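PDB 2B34: MAR1 Ribonuclease from Caenorhabditis elegans, which probably acts as a hydrolase of the isochorismatase family, possibly a ribonuclease, with no firmly known natural substrate. Local coordinates for residues 16-21 with 102-107; 129-134 with 154-159. All coordinates share one frame; numbering follows the deposited sequence.

Interaction 1 of 2, residues 16-21 with 102-107; sequences ALFVCD and QNVILV
V107, F18 and A16 have the most surface buried where residues 16-21 run beside 102-107. V107 is gripped through its backbone: its N gives a nearly straight bond to F18 O (3.0 Å), and its O receives C20 N. A valine suits such a strand because it is branched at CB; with CG1 anti to the carbonyl carbon (chi1 -58°), CG2 is left between that carbon and the backbone N and meets V19 CG2 at 4.0 Å, the two side chains lying side by side. These are the two central strands of the parallel sheet in the Rossmann-like alpha/beta fold of the isochorismatase family. On the other face, V104 CG1 sits over one face of the F18 ring, 4.1 Å from the ring centroid and 29° off its normal, a CH-pi contact, while L106 CD1 packs on F18 CB at 3.8 Å. A flat aromatic ring suits this place, offering a broad face to the valine methyl. A16 is small and works through its main chain: its N bonds N103 O (2.9 Å) and its O takes I105 N (2.8 Å). C20 ends the strand, its SG in a disulfide with C114 of helix 114-124.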
loop_
_atom_site.group_PDB
_atom_site.type_symbol
_atom_site.label_atom_id
_atom_site.label_comp_id
_atom_site.label_asym_id
_atom_site.label_seq_id
_atom_site.Cartn_x
_atom_site.Cartn_y
_atom_site.Cartn_z
ATOM N N ALA A 16 -12.766 22.584 6.064
ATOM C CA ALA A 16 -12.355 23.683 5.195
ATOM C C ALA A 16 -11.757 23.129 3.909
ATOM O O ALA A 16 -11.119 22.067 3.915
ATOM C CB ALA A 16 -11.352 24.598 5.902
ATOM N N LEU A 17 -11.975 23.844 2.809
ATOM C CA LEU A 17 -11.353 23.491 1.541
ATOM C C LEU A 17 -10.113 24.342 1.305
ATOM O O LEU A 17 -10.182 25.570 1.272
ATOM C CB LEU A 17 -12.339 23.633 0.379
ATOM C CG LEU A 17 -11.791 23.415 -1.042
ATOM C CD1 LEU A 17 -11.327 21.965 -1.296
ATOM C CD2 LEU A 17 -12.831 23.832 -2.066
ATOM N N PHE A 18 -8.980 23.671 1.146
ATOM C CA PHE A 18 -7.728 24.337 0.825
ATOM C C PHE A 18 -7.389 24.101 -0.649
ATOM O O PHE A 18 -7.263 22.958 -1.094
ATOM C CB PHE A 18 -6.608 23.837 1.748
ATOM C CG PHE A 18 -6.488 24.601 3.053
ATOM C CD1 PHE A 18 -7.619 25.041 3.743
ATOM C CD2 PHE A 18 -5.232 24.852 3.608
ATOM C CE1 PHE A 18 -7.498 25.737 4.950
ATOM C CE2 PHE A 18 -5.100 25.549 4.812
ATOM C CZ PHE A 18 -6.236 25.993 5.481
ATOM N N VAL A 19 -7.265 25.193 -1.400
ATOM C CA VAL A 19 -6.886 25.145 -2.814
ATOM C C VAL A 19 -5.460 25.671 -2.934
ATOM O O VAL A 19 -5.228 26.880 -2.800
ATOM C CB VAL A 19 -7.830 26.023 -3.690
ATOM C CG1 VAL A 19 -7.447 25.943 -5.167
ATOM C CG2 VAL A 19 -9.299 25.642 -3.479
ATOM N N CYS A 20 -4.495 24.788 -3.178
ATOM C CA CYS A 20 -3.111 25.268 -3.201
ATOM C C CYS A 20 -2.457 25.387 -4.568
ATOM O O CYS A 20 -2.317 24.407 -5.319
ATOM C CB CYS A 20 -2.213 24.609 -2.124
ATOM S SG CYS A 20 -0.859 23.528 -2.587
ATOM N N ASP A 21 -2.130 26.634 -4.889
ATOM C CA ASP A 21 -1.187 26.974 -5.942
ATOM C C ASP A 21 -1.587 26.498 -7.344
ATOM O O ASP A 21 -0.729 26.231 -8.184
ATOM C CB ASP A 21 0.225 26.500 -5.544
ATOM C CG ASP A 21 0.696 27.105 -4.216
ATOM O OD1 ASP A 21 -0.008 27.980 -3.665
ATOM O OD2 ASP A 21 1.767 26.705 -3.712
ATOM N N GLN A 102 -11.801 20.885 12.092
ATOM C CA GLN A 102 -11.104 19.653 12.469
ATOM C C GLN A 102 -10.615 18.907 11.228
ATOM O O GLN A 102 -9.762 18.026 11.322
ATOM C CB GLN A 102 -12.022 18.752 13.314
ATOM C CG GLN A 102 -12.384 19.353 14.675
ATOM C CD GLN A 102 -13.565 18.667 15.356
ATOM O OE1 GLN A 102 -14.531 18.249 14.707
ATOM N NE2 GLN A 102 -13.498 18.570 16.682
ATOM N N ASN A 103 -11.157 19.283 10.069
ATOM C CA ASN A 103 -10.855 18.629 8.802
ATOM C C ASN A 103 -10.472 19.607 7.685
ATOM O O ASN A 103 -11.109 20.651 7.511
ATOM C CB ASN A 103 -12.055 17.792 8.356
ATOM C CG ASN A 103 -12.450 16.739 9.382
ATOM O OD1 ASN A 103 -11.767 15.728 9.549
ATOM N ND2 ASN A 103 -13.560 16.976 10.072
ATOM N N VAL A 104 -9.425 19.270 6.936
ATOM C CA VAL A 104 -9.071 20.024 5.739
ATOM C C VAL A 104 -9.139 19.129 4.503
ATOM O O VAL A 104 -8.524 18.066 4.450
ATOM C CB VAL A 104 -7.682 20.718 5.842
ATOM C CG1 VAL A 104 -7.269 21.322 4.499
ATOM C CG2 VAL A 104 -7.695 21.803 6.908
ATOM N N ILE A 105 -9.917 19.576 3.526
ATOM C CA ILE A 105 -9.986 18.946 2.219
ATOM C C ILE A 105 -8.978 19.678 1.341
ATOM O O ILE A 105 -9.012 20.906 1.238
ATOM C CB ILE A 105 -11.414 19.031 1.637
ATOM C CG1 ILE A 105 -12.430 18.454 2.639
ATOM C CG2 ILE A 105 -11.490 18.325 0.278
ATOM C CD1 ILE A 105 -13.884 18.805 2.356
ATOM N N LEU A 106 -8.065 18.926 0.735
ATOM C CA LEU A 106 -6.937 19.525 0.031
ATOM C C LEU A 106 -6.905 19.172 -1.454
ATOM O O LEU A 106 -6.913 17.995 -1.829
ATOM C CB LEU A 106 -5.616 19.137 0.719
ATOM C CG LEU A 106 -4.266 19.737 0.305
ATOM C CD1 LEU A 106 -4.291 21.260 0.176
ATOM C CD2 LEU A 106 -3.203 19.322 1.312
ATOM N N VAL A 107 -6.894 20.211 -2.286
ATOM C CA VAL A 107 -6.689 20.074 -3.727
ATOM C C VAL A 107 -5.512 20.951 -4.156
ATOM O O VAL A 107 -5.122 21.871 -3.438
ATOM C CB VAL A 107 -7.962 20.435 -4.557
ATOM C CG1 VAL A 107 -9.145 19.567 -4.147
ATOM C CG2 VAL A 107 -8.316 21.927 -4.443
#

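Interaction 2 of 2, residues 129-134 with 154-159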
loop_
_atom_site.group_PDB
_atom_site.type_symbol
_atom_site.label_atom_id
_atom_site.label_comp_id
_atom_site.label_asym_id
_atom_site.label_seq_id
_atom_site.Cartn_x
_atom_site.Cartn_y
_atom_site.Cartn_z
ATOM N N VAL A 129 -6.556 15.444 7.402
ATOM C CA VAL A 129 -6.334 15.898 6.024
ATOM C C VAL A 129 -6.928 14.909 5.030
ATOM O O VAL A 129 -6.551 13.735 5.003
ATOM C CB VAL A 129 -4.827 16.111 5.712
ATOM C CG1 VAL A 129 -4.634 16.659 4.303
ATOM C CG2 VAL A 129 -4.194 17.041 6.731
ATOM N N HIS A 130 -7.859 15.405 4.218
ATOM C CA HIS A 130 -8.475 14.628 3.152
ATOM C C HIS A 130 -7.918 15.083 1.806
ATOM O O HIS A 130 -8.285 16.142 1.285
ATOM C CB HIS A 130 -9.998 14.755 3.217
ATOM C CG HIS A 130 -10.582 14.262 4.508
ATOM N ND1 HIS A 130 -10.292 14.842 5.726
ATOM C CD2 HIS A 130 -11.425 13.236 4.771
ATOM C CE1 HIS A 130 -10.932 14.194 6.684
ATOM N NE2 HIS A 130 -11.629 13.218 6.129
ATOM N N VAL A 131 -7.001 14.277 1.274
ATOM C CA VAL A 131 -6.320 14.567 0.020
ATOM C C VAL A 131 -7.149 14.036 -1.142
ATOM O O VAL A 131 -7.358 12.824 -1.266
ATOM C CB VAL A 131 -4.882 13.957 -0.017
ATOM C CG1 VAL A 131 -4.188 14.270 -1.334
ATOM C CG2 VAL A 131 -4.042 14.468 1.156
ATOM N N VAL A 132 -7.622 14.950 -1.984
ATOM C CA VAL A 132 -8.441 14.591 -3.140
ATOM C C VAL A 132 -7.516 14.227 -4.295
ATOM O O VAL A 132 -7.035 15.103 -5.020
ATOM C CB VAL A 132 -9.383 15.742 -3.551
ATOM C CG1 VAL A 132 -10.391 15.262 -4.578
ATOM C CG2 VAL A 132 -10.095 16.307 -2.331
ATOM N N VAL A 133 -7.273 12.928 -4.460
ATOM C CA VAL A 133 -6.243 12.430 -5.377
ATOM C C VAL A 133 -6.503 12.747 -6.856
ATOM O O VAL A 133 -5.560 12.902 -7.635
ATOM C CB VAL A 133 -5.977 10.900 -5.182
ATOM C CG1 VAL A 133 -5.455 10.611 -3.775
ATOM C CG2 VAL A 133 -7.225 10.068 -5.480
ATOM N N ASP A 134 -7.774 12.852 -7.238
ATOM C CA ASP A 134 -8.124 13.209 -8.614
ATOM C C ASP A 134 -8.137 14.727 -8.872
ATOM O O ASP A 134 -8.530 15.188 -9.950
ATOM C CB ASP A 134 -9.426 12.526 -9.068
ATOM C CG ASP A 134 -10.594 12.723 -8.102
ATOM O OD1 ASP A 134 -10.398 13.160 -6.950
ATOM O OD2 ASP A 134 -11.735 12.417 -8.509
ATOM N N ALA A 154 1.891 9.342 6.781
ATOM C CA ALA A 154 1.759 10.344 7.842
ATOM C C ALA A 154 0.365 10.389 8.479
ATOM O O ALA A 154 0.188 10.993 9.531
ATOM C CB ALA A 154 2.147 11.716 7.314
ATOM N N GLY A 155 -0.617 9.762 7.833
ATOM C CA GLY A 155 -1.982 9.692 8.365
ATOM C C GLY A 155 -3.028 10.489 7.602
ATOM O O GLY A 155 -4.163 10.648 8.072
ATOM N N ALA A 156 -2.654 10.993 6.427
ATOM C CA ALA A 156 -3.595 11.698 5.562
ATOM C C ALA A 156 -4.498 10.698 4.866
ATOM O O ALA A 156 -4.072 9.597 4.539
ATOM C CB ALA A 156 -2.858 12.537 4.540
ATOM N N ILE A 157 -5.747 11.084 4.640
ATOM C CA ILE A 157 -6.690 10.210 3.954
ATOM C C ILE A 157 -6.643 10.494 2.455
ATOM O O ILE A 157 -6.776 11.642 2.021
ATOM C CB ILE A 157 -8.127 10.349 4.526
ATOM C CG1 ILE A 157 -8.138 10.002 6.022
ATOM C CG2 ILE A 157 -9.111 9.451 3.759
ATOM C CD1 ILE A 157 -9.457 10.294 6.724
ATOM N N LEU A 158 -6.433 9.437 1.676
ATOM C CA LEU A 158 -6.416 9.527 0.227
ATOM C C LEU A 158 -7.810 9.247 -0.311
ATOM O O LEU A 158 -8.233 8.097 -0.423
ATOM C CB LEU A 158 -5.387 8.557 -0.370
ATOM C CG LEU A 158 -3.938 8.651 0.123
ATOM C CD1 LEU A 158 -3.101 7.514 -0.465
ATOM C CD2 LEU A 158 -3.312 10.012 -0.195
ATOM N N THR A 159 -8.519 10.321 -0.637
ATOM C CA THR A 159 -9.911 10.237 -1.046
ATOM C C THR A 159 -10.097 10.743 -2.474
ATOM O O THR A 159 -9.150 11.218 -3.094
ATOM C CB THR A 159 -10.837 10.995 -0.054
ATOM O OG1 THR A 159 -12.208 10.775 -0.414
ATOM C CG2 THR A 159 -10.540 12.490 -0.039
HETATM O O HOH W 1 -5.973 12.755 8.362
#
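V129 CB meets A156 CB at 4.2 Å where this strand pair begins, and V129 O accepts I157 N at 2.8 Å. One water joins the same end, accepting from V129 N and donating to G155 O. Next comes H130, whose imidazole stands alongside I157, both side chains pointing the same way, with I157 CD1 3.7 Å from H130 NE2. That nitrogen is buried with no polar partner in the model, and the nearest atom of residues 154-159 to it is this apolar methyl. V131 turns to the other face; its CG2 touches A156 CB at 4.1 Å, where alanine's short side chain fits under helix 141-154. V131 N donates to I157 O, and V131 O accepts from T159 N. T159 has OG1 anti to the backbone N (chi1 -174°), which puts CG2 against V131 O, 3.4 Å away, while the hydroxyl bonds Q150 of the second subunit. The two strands flank a beta-alpha-beta crossover, 128-137 and 157-159 being joined through helix 141-154. The helix closes in a Schellman motif with G155 as C-prime; its positive phi of 111° is most easily adopted by glycine. V132 CA comes within 3.4 Å of T159 O, the acceptor that also takes V133 N. V133 then crosses L158 at about a right angle, CG1 meeting L158 CB. D134 OD2 is hydrogen-bonded to S161 OG.

Overall arrangement
Interaction 1 joins the two central strands of the sheet, and interaction 2 joins the next strand to the outermost one on that side of this chain's sheet, so strands 103-109 and 128-137 link them: V104 and L106 make probable backbone hydrogen bonds with H130, and I105 packs on V132. Both rest on parallel backbone bonding. Interaction 1 is wholly buried, close to the centre of the chain, with aliphatic side chains, one phenylalanine ring and the disulfide cysteine C20, and no other subunit touches it. Interaction 2 is also largely buried but lies farther out, where Q150, Q153 and F146 of the second subunit pack or bond against it; T159 uses its hydroxyl there.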